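Local coordinates for uncharacterized protein (PDB 4QPV) that is of unknown function, a staphylococcal member of the DUF1672 family whose unusual fold repeats a kinked helix followed by three strands, at residues A24-F32 against T158-Q166; Q33-S44 against V72-E80. One frame throughout, in Å; residues are numbered along the deposited sequence.

Contact 1: A24-F32 against T158-Q166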
loop_
_atom_site.group_PDB
_atom_site.type_symbol
_atom_site.label_atom_id
_atom_site.label_comp_id
_atom_site.label_asym_id
_atom_site.label_seq_id
_atom_site.Cartn_x
_atom_site.Cartn_y
_atom_site.Cartn_z
ATOM N N ALA A 24 14.030 11.460 2.172
ATOM C CA ALA A 24 13.175 10.291 2.373
ATOM C C ALA A 24 13.752 9.314 3.409
ATOM O O ALA A 24 12.987 8.720 4.176
ATOM C CB ALA A 24 12.969 9.577 1.067
ATOM N N SER A 25 15.099 9.205 3.483
ATOM C CA SER A 25 15.774 8.316 4.446
ATOM C C SER A 25 15.552 8.751 5.912
ATOM O O SER A 25 15.691 7.936 6.821
ATOM C CB SER A 25 17.271 8.271 4.144
ATOM O OG SER A 25 17.832 9.558 4.330
ATOM N N LYS A 26 15.214 10.013 6.143
ATOM C CA LYS A 26 15.007 10.525 7.484
ATOM C C LYS A 26 13.512 10.799 7.780
ATOM O O LYS A 26 13.158 11.145 8.913
ATOM C CB LYS A 26 15.861 11.788 7.687
ATOM C CG LYS A 26 17.358 11.465 7.676
ATOM C CD LYS A 26 18.248 12.670 7.474
ATOM C CE LYS A 26 19.673 12.226 7.208
ATOM N NZ LYS A 26 20.564 13.370 6.885
ATOM N N TYR A 27 12.645 10.660 6.774
ATOM C CA TYR A 27 11.231 10.926 6.990
ATOM C C TYR A 27 10.521 9.715 7.639
ATOM O O TYR A 27 10.549 8.612 7.094
ATOM C CB TYR A 27 10.575 11.301 5.669
ATOM C CG TYR A 27 9.086 11.546 5.785
ATOM C CD1 TYR A 27 8.593 12.671 6.440
ATOM C CD2 TYR A 27 8.170 10.687 5.177
ATOM C CE1 TYR A 27 7.226 12.917 6.526
ATOM C CE2 TYR A 27 6.798 10.940 5.229
ATOM C CZ TYR A 27 6.335 12.068 5.882
ATOM O OH TYR A 27 4.994 12.341 5.927
ATOM N N VAL A 28 9.905 9.939 8.808
ATOM C CA VAL A 28 9.180 8.898 9.539
ATOM C C VAL A 28 7.681 9.288 9.703
ATOM O O VAL A 28 6.978 8.697 10.521
ATOM C CB VAL A 28 9.860 8.520 10.898
ATOM C CG1 VAL A 28 11.243 7.895 10.663
ATOM C CG2 VAL A 28 9.935 9.710 11.872
ATOM N N GLY A 29 7.204 10.238 8.894
ATOM C CA GLY A 29 5.808 10.670 8.946
ATOM C C GLY A 29 5.555 11.943 9.731
ATOM O O GLY A 29 4.393 12.332 9.917
ATOM N N GLN A 30 6.631 12.626 10.197
ATOM C CA GLN A 30 6.439 13.864 10.976
ATOM C C GLN A 30 5.831 14.944 10.055
ATOM O O GLN A 30 6.246 15.086 8.909
ATOM C CB GLN A 30 7.748 14.340 11.665
ATOM C CG GLN A 30 8.916 14.646 10.730
ATOM C CD GLN A 30 9.811 13.443 10.474
ATOM O OE1 GLN A 30 9.417 12.450 9.860
ATOM N NE2 GLN A 30 11.063 13.541 10.891
ATOM N N GLY A 31 4.767 15.578 10.522
ATOM C CA GLY A 31 4.080 16.595 9.734
ATOM C C GLY A 31 3.017 16.067 8.785
ATOM O O GLY A 31 2.327 16.862 8.154
ATOM N N PHE A 32 2.851 14.723 8.678
ATOM C CA PHE A 32 1.829 14.142 7.799
ATOM C C PHE A 32 0.454 14.635 8.191
ATOM O O PHE A 32 0.044 14.514 9.358
ATOM C CB PHE A 32 1.864 12.602 7.803
ATOM C CG PHE A 32 0.724 11.954 7.035
ATOM C CD1 PHE A 32 0.593 12.139 5.664
ATOM C CD2 PHE A 32 -0.217 11.164 7.689
ATOM C CE1 PHE A 32 -0.442 11.518 4.949
ATOM C CE2 PHE A 32 -1.248 10.548 6.985
ATOM C CZ PHE A 32 -1.369 10.738 5.616
ATOM N N THR A 158 11.082 4.994 4.776
ATOM C CA THR A 158 11.342 4.314 6.044
ATOM C C THR A 158 10.111 3.453 6.382
ATOM O O THR A 158 8.998 3.715 5.881
ATOM C CB THR A 158 11.607 5.305 7.196
ATOM O OG1 THR A 158 10.390 6.047 7.454
ATOM C CG2 THR A 158 12.797 6.232 6.923
ATOM N N GLU A 159 10.292 2.473 7.268
ATOM C CA GLU A 159 9.187 1.628 7.704
ATOM C C GLU A 159 8.117 2.487 8.403
ATOM O O GLU A 159 6.925 2.279 8.164
ATOM C CB GLU A 159 9.694 0.498 8.623
ATOM C CG GLU A 159 10.533 -0.534 7.886
ATOM C CD GLU A 159 10.834 -1.805 8.661
ATOM O OE1 GLU A 159 9.940 -2.679 8.733
ATOM O OE2 GLU A 159 11.972 -1.944 9.165
ATOM N N ASN A 160 8.519 3.478 9.228
ATOM C CA ASN A 160 7.534 4.325 9.915
ATOM C C ASN A 160 6.719 5.146 8.935
ATOM O O ASN A 160 5.506 5.271 9.107
ATOM C CB ASN A 160 8.191 5.254 10.916
ATOM C CG ASN A 160 8.429 4.628 12.254
ATOM O OD1 ASN A 160 9.552 4.592 12.743
ATOM N ND2 ASN A 160 7.377 4.127 12.871
ATOM N N ALA A 161 7.383 5.677 7.885
ATOM C CA ALA A 161 6.676 6.478 6.886
ATOM C C ALA A 161 5.588 5.644 6.196
ATOM O O ALA A 161 4.466 6.126 6.060
ATOM C CB ALA A 161 7.662 7.024 5.848
ATOM N N ILE A 162 5.897 4.397 5.786
ATOM C CA ILE A 162 4.874 3.604 5.076
ATOM C C ILE A 162 3.731 3.182 6.034
ATOM O O ILE A 162 2.568 3.164 5.620
ATOM C CB ILE A 162 5.462 2.386 4.306
ATOM C CG1 ILE A 162 6.043 1.329 5.239
ATOM C CG2 ILE A 162 6.491 2.813 3.201
ATOM C CD1 ILE A 162 6.434 0.026 4.567
HETATM N N MSE A 163 4.068 2.877 7.293
HETATM C CA MSE A 163 3.055 2.443 8.268
HETATM C C MSE A 163 2.100 3.581 8.628
HETATM O O MSE A 163 0.883 3.354 8.693
HETATM C CB MSE A 163 3.716 1.877 9.535
HETATM C CG MSE A 163 4.328 0.497 9.320
HETATM SE SE MSE A 163 3.047 -0.872 8.694
HETATM C CE MSE A 163 4.087 -1.462 7.238
ATOM N N LYS A 164 2.609 4.790 8.796
ATOM C CA LYS A 164 1.774 5.922 9.201
ATOM C C LYS A 164 1.158 6.758 8.091
ATOM O O LYS A 164 0.213 7.509 8.385
ATOM C CB LYS A 164 2.620 6.837 10.089
ATOM C CG LYS A 164 2.993 6.152 11.399
ATOM C CD LYS A 164 3.811 7.009 12.323
ATOM C CE LYS A 164 4.218 6.185 13.531
ATOM N NZ LYS A 164 4.371 7.024 14.750
ATOM N N THR A 165 1.705 6.712 6.849
ATOM C CA THR A 165 1.234 7.673 5.846
ATOM C C THR A 165 0.699 7.078 4.548
ATOM O O THR A 165 0.225 7.840 3.698
ATOM C CB THR A 165 2.365 8.679 5.508
ATOM O OG1 THR A 165 3.363 8.083 4.660
ATOM C CG2 THR A 165 3.020 9.298 6.750
ATOM N N GLN A 166 0.819 5.760 4.354
ATOM C CA GLN A 166 0.421 5.135 3.084
ATOM C C GLN A 166 -0.756 4.198 3.295
ATOM O O GLN A 166 -0.916 3.642 4.390
ATOM C CB GLN A 166 1.625 4.402 2.448
ATOM C CG GLN A 166 2.882 5.317 2.272
ATOM C CD GLN A 166 2.672 6.448 1.275
ATOM O OE1 GLN A 166 2.244 6.248 0.131
ATOM N NE2 GLN A 166 2.979 7.671 1.687
HETATM O O HOH W 1 10.531 7.872 4.362
#
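T165 and T158, one near each end of the short helix 159-165, meet the loop that runs from strand 21-23 toward helix 38-46, and T158 is the helix N-cap. With chi1 at 66°, its OG1 stands between the backbone N and the carbonyl carbon. T158 OG1 accepts from A161 N at 3.1 Å. It donates to Y27 O at 2.6 Å, lying in the plane of that carbonyl. The T158 methyl CG2 rests against S25 O. V28 lies alongside N160 and points the same way, V28 CB 3.7 Å from N160 CB. The loop comes closest to the helix here, V28 CA lying 4.4 Å from A161 CA; the A161 methyl packs on Y27 CD2.

At the far end T165 turns CB and CG2 to F32. CB sits over the middle of the F32 ring, 3.9 Å from the centroid and 10° off its normal, a CH-pi contact, while F82 meets this ring steeply inclined. T165 OG1 turns back into the helix and donates to A161 O, which T165 N reaches from the opposite face. A water joins the N-cap residue to the loop, donating to A24 O and Y27 O and accepting from T158 N at 3.0 Å.

Contact 2: Q33-S44 against V72-E80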
loop_
_atom_site.group_PDB
_atom_site.type_symbol
_atom_site.label_atom_id
_atom_site.label_comp_id
_atom_site.label_asym_id
_atom_site.label_seq_id
_atom_site.Cartn_x
_atom_site.Cartn_y
_atom_site.Cartn_z
ATOM N N GLN A 33 -0.247 15.246 7.236
ATOM C CA GLN A 33 -1.583 15.775 7.512
ATOM C C GLN A 33 -2.444 15.858 6.260
ATOM O O GLN A 33 -2.288 16.807 5.493
ATOM C CB GLN A 33 -1.500 17.189 8.162
ATOM C CG GLN A 33 -2.853 17.793 8.607
ATOM C CD GLN A 33 -3.640 16.834 9.479
ATOM O OE1 GLN A 33 -4.619 16.211 9.049
ATOM N NE2 GLN A 33 -3.167 16.617 10.681
ATOM N N PRO A 34 -3.425 14.948 6.080
ATOM C CA PRO A 34 -4.379 15.111 4.970
ATOM C C PRO A 34 -5.183 16.422 5.106
ATOM O O PRO A 34 -5.293 16.964 6.219
ATOM C CB PRO A 34 -5.290 13.875 5.114
ATOM C CG PRO A 34 -4.444 12.862 5.849
ATOM C CD PRO A 34 -3.740 13.731 6.861
ATOM N N PRO A 35 -5.741 16.984 3.999
ATOM C CA PRO A 35 -6.552 18.214 4.133
ATOM C C PRO A 35 -7.604 18.043 5.244
ATOM O O PRO A 35 -8.324 17.039 5.241
ATOM C CB PRO A 35 -7.182 18.362 2.747
ATOM C CG PRO A 35 -6.240 17.669 1.818
ATOM C CD PRO A 35 -5.729 16.494 2.602
ATOM N N ALA A 36 -7.613 18.961 6.244
ATOM C CA ALA A 36 -8.512 18.861 7.410
ATOM C C ALA A 36 -8.679 20.161 8.205
ATOM O O ALA A 36 -7.809 21.033 8.163
ATOM C CB ALA A 36 -7.966 17.792 8.362
ATOM N N GLU A 37 -9.802 20.248 8.972
ATOM C CA GLU A 37 -10.093 21.379 9.848
ATOM C C GLU A 37 -9.301 21.254 11.127
ATOM O O GLU A 37 -9.027 20.133 11.552
ATOM C CB GLU A 37 -11.598 21.453 10.163
ATOM C CG GLU A 37 -12.399 22.143 9.078
ATOM C CD GLU A 37 -11.967 23.569 8.789
ATOM O OE1 GLU A 37 -12.499 24.497 9.440
ATOM O OE2 GLU A 37 -11.096 23.758 7.912
ATOM N N LYS A 38 -8.955 22.400 11.761
ATOM C CA LYS A 38 -8.204 22.403 13.020
ATOM C C LYS A 38 -8.971 21.609 14.085
ATOM O O LYS A 38 -8.361 20.857 14.837
ATOM C CB LYS A 38 -7.936 23.839 13.505
ATOM C CG LYS A 38 -6.918 24.608 12.671
ATOM C CD LYS A 38 -6.833 26.055 13.131
ATOM C CE LYS A 38 -5.899 26.879 12.285
ATOM N NZ LYS A 38 -5.829 28.282 12.771
ATOM N N ASP A 39 -10.315 21.777 14.127
ATOM C CA ASP A 39 -11.263 21.122 15.029
ATOM C C ASP A 39 -11.231 19.594 14.832
ATOM O O ASP A 39 -11.270 18.854 15.815
ATOM C CB ASP A 39 -12.679 21.683 14.766
ATOM C CG ASP A 39 -13.802 20.920 15.433
ATOM O OD1 ASP A 39 -14.001 21.103 16.657
ATOM O OD2 ASP A 39 -14.492 20.152 14.731
ATOM N N ALA A 40 -11.175 19.141 13.566
ATOM C CA ALA A 40 -11.105 17.721 13.194
ATOM C C ALA A 40 -9.781 17.103 13.664
ATOM O O ALA A 40 -9.781 16.009 14.232
ATOM C CB ALA A 40 -11.266 17.571 11.686
ATOM N N ILE A 41 -8.650 17.818 13.448
ATOM C CA ILE A 41 -7.316 17.393 13.897
ATOM C C ILE A 41 -7.320 17.251 15.427
ATOM O O ILE A 41 -6.921 16.208 15.935
ATOM C CB ILE A 41 -6.227 18.401 13.407
ATOM C CG1 ILE A 41 -6.080 18.332 11.873
ATOM C CG2 ILE A 41 -4.871 18.150 14.116
ATOM C CD1 ILE A 41 -5.254 19.554 11.245
ATOM N N GLU A 42 -7.805 18.271 16.157
ATOM C CA GLU A 42 -7.878 18.193 17.617
ATOM C C GLU A 42 -8.777 17.024 18.069
ATOM O O GLU A 42 -8.419 16.318 19.020
ATOM C CB GLU A 42 -8.365 19.532 18.214
ATOM C CG GLU A 42 -8.588 19.510 19.715
ATOM C CD GLU A 42 -7.404 19.513 20.668
ATOM O OE1 GLU A 42 -6.253 19.273 20.230
ATOM O OE2 GLU A 42 -7.642 19.756 21.875
ATOM N N PHE A 43 -9.916 16.801 17.374
ATOM C CA PHE A 43 -10.840 15.695 17.690
ATOM C C PHE A 43 -10.128 14.332 17.591
ATOM O O PHE A 43 -10.284 13.488 18.485
ATOM C CB PHE A 43 -12.080 15.723 16.765
ATOM C CG PHE A 43 -13.159 14.725 17.142
ATOM C CD1 PHE A 43 -14.142 15.058 18.063
ATOM C CD2 PHE A 43 -13.181 13.450 16.580
ATOM C CE1 PHE A 43 -15.140 14.135 18.416
ATOM C CE2 PHE A 43 -14.176 12.533 16.928
ATOM C CZ PHE A 43 -15.149 12.882 17.847
ATOM N N SER A 44 -9.335 14.124 16.517
ATOM C CA SER A 44 -8.608 12.873 16.283
ATOM C C SER A 44 -7.647 12.548 17.448
ATOM O O SER A 44 -7.427 11.382 17.755
ATOM C CB SER A 44 -7.833 12.938 14.966
ATOM O OG SER A 44 -6.662 13.730 15.066
ATOM N N VAL A 72 -4.110 7.809 13.451
ATOM C CA VAL A 72 -5.442 8.401 13.497
ATOM C C VAL A 72 -5.269 9.878 13.257
ATOM O O VAL A 72 -4.546 10.546 14.014
ATOM C CB VAL A 72 -6.197 8.095 14.819
ATOM C CG1 VAL A 72 -7.511 8.870 14.879
ATOM C CG2 VAL A 72 -6.447 6.592 14.974
ATOM N N VAL A 73 -5.913 10.403 12.203
ATOM C CA VAL A 73 -5.723 11.816 11.864
ATOM C C VAL A 73 -7.027 12.534 11.592
ATOM O O VAL A 73 -8.035 11.892 11.313
ATOM C CB VAL A 73 -4.781 11.969 10.616
ATOM C CG1 VAL A 73 -3.368 11.444 10.894
ATOM C CG2 VAL A 73 -5.377 11.329 9.347
ATOM N N GLY A 74 -6.975 13.870 11.622
ATOM C CA GLY A 74 -8.077 14.711 11.172
ATOM C C GLY A 74 -8.104 14.588 9.649
ATOM O O GLY A 74 -7.046 14.483 9.020
ATOM N N SER A 75 -9.300 14.534 9.036
ATOM C CA SER A 75 -9.452 14.434 7.577
ATOM C C SER A 75 -10.787 15.064 7.204
ATOM O O SER A 75 -11.830 14.583 7.657
ATOM C CB SER A 75 -9.362 12.977 7.123
ATOM O OG SER A 75 -9.360 12.887 5.709
ATOM N N GLY A 76 -10.741 16.169 6.445
ATOM C CA GLY A 76 -11.930 16.940 6.085
ATOM C C GLY A 76 -12.505 17.519 7.355
ATOM O O GLY A 76 -11.760 18.111 8.146
ATOM N N ASP A 77 -13.804 17.277 7.617
ATOM C CA ASP A 77 -14.403 17.737 8.871
ATOM C C ASP A 77 -14.536 16.542 9.845
ATOM O O ASP A 77 -15.131 16.671 10.918
ATOM C CB ASP A 77 -15.761 18.464 8.645
ATOM C CG ASP A 77 -16.942 17.631 8.175
ATOM O OD1 ASP A 77 -16.717 16.533 7.607
ATOM O OD2 ASP A 77 -18.088 18.101 8.324
ATOM N N GLY A 78 -13.983 15.398 9.446
ATOM C CA GLY A 78 -13.986 14.187 10.257
ATOM C C GLY A 78 -12.597 13.671 10.563
ATOM O O GLY A 78 -11.652 14.438 10.776
ATOM N N VAL A 79 -12.472 12.358 10.615
ATOM C CA VAL A 79 -11.207 11.707 10.947
ATOM C C VAL A 79 -10.935 10.597 9.938
ATOM O O VAL A 79 -11.798 10.259 9.114
ATOM C CB VAL A 79 -11.190 11.167 12.406
ATOM C CG1 VAL A 79 -11.364 12.305 13.420
ATOM C CG2 VAL A 79 -12.257 10.077 12.614
ATOM N N GLU A 80 -9.739 10.045 10.010
ATOM C CA GLU A 80 -9.300 8.951 9.143
ATOM C C GLU A 80 -8.365 8.036 9.920
ATOM O O GLU A 80 -7.492 8.522 10.640
ATOM C CB GLU A 80 -8.622 9.502 7.894
ATOM C CG GLU A 80 -8.255 8.440 6.862
ATOM C CD GLU A 80 -7.805 9.055 5.554
ATOM O OE1 GLU A 80 -7.770 10.306 5.456
ATOM O OE2 GLU A 80 -7.496 8.285 4.620
HETATM O O HOH W 2 -8.936 14.883 3.602
HETATM O O HOH W 3 -14.394 18.979 12.347
HETATM O O HOH W 4 -4.178 10.452 16.860
#
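A40 and S44, one turn apart on helix 38-46, both point at the hairpin of strands 67-75 and 78-87. The A40 methyl comes down on the turn, with CB 3.3 Å from G78 O and 3.6 Å from G76 O. S44 lays its CB against the backbone at V73, 3.5 Å from V73 C, and against V79 CG1; its OG, held between backbone N and carbonyl carbon (chi1 76°), turns back to donate to I41 O at 2.6 Å. Between A40 and S44 the helix backbone lies close over G74, A40 O 3.7 Å from G74 CA, as the lack of a side chain there permits. F43 presents its ring edge to V79, the two side chains crossing at about a right angle, and I51 of helix 48-63 packs on both. P34 likewise crosses V73 at about a right angle, CD to CG2.

Ahead of the helix the chain pairs briefly with the turn: G76 N donates to P35 O at 2.8 Å, and E37 N to G76 O at 3.0 Å. One water links D39 OD2 to D77 O. The A36-G76 bridge thus docks a helix N-terminus on a type II' beta hairpin, at one edge of a three-stranded antiparallel sheet.

How the contacts relate
The two contacts follow one another along the chain, F32 ending one loop segment and Q33 beginning the next, yet their centres lie about 18 Å apart. Both are partly buried; contact 1 is nearer the centre of the chain, about 13 Å between centres against about 21 Å for contact 2. Contact 1 sets a loop on a helix and relies on side chains: a threonine hydroxyl, a threonine's carbons over a ring face. Contact 2 joins a helix and a hairpin much closer in sequence, 28 residues apart at the nearest ends against 126, through backbone hydrogen bonds and close packing on glycines. F82 on strand 78-87 connects them, touching F32 of contact 1 and V73 of contact 2.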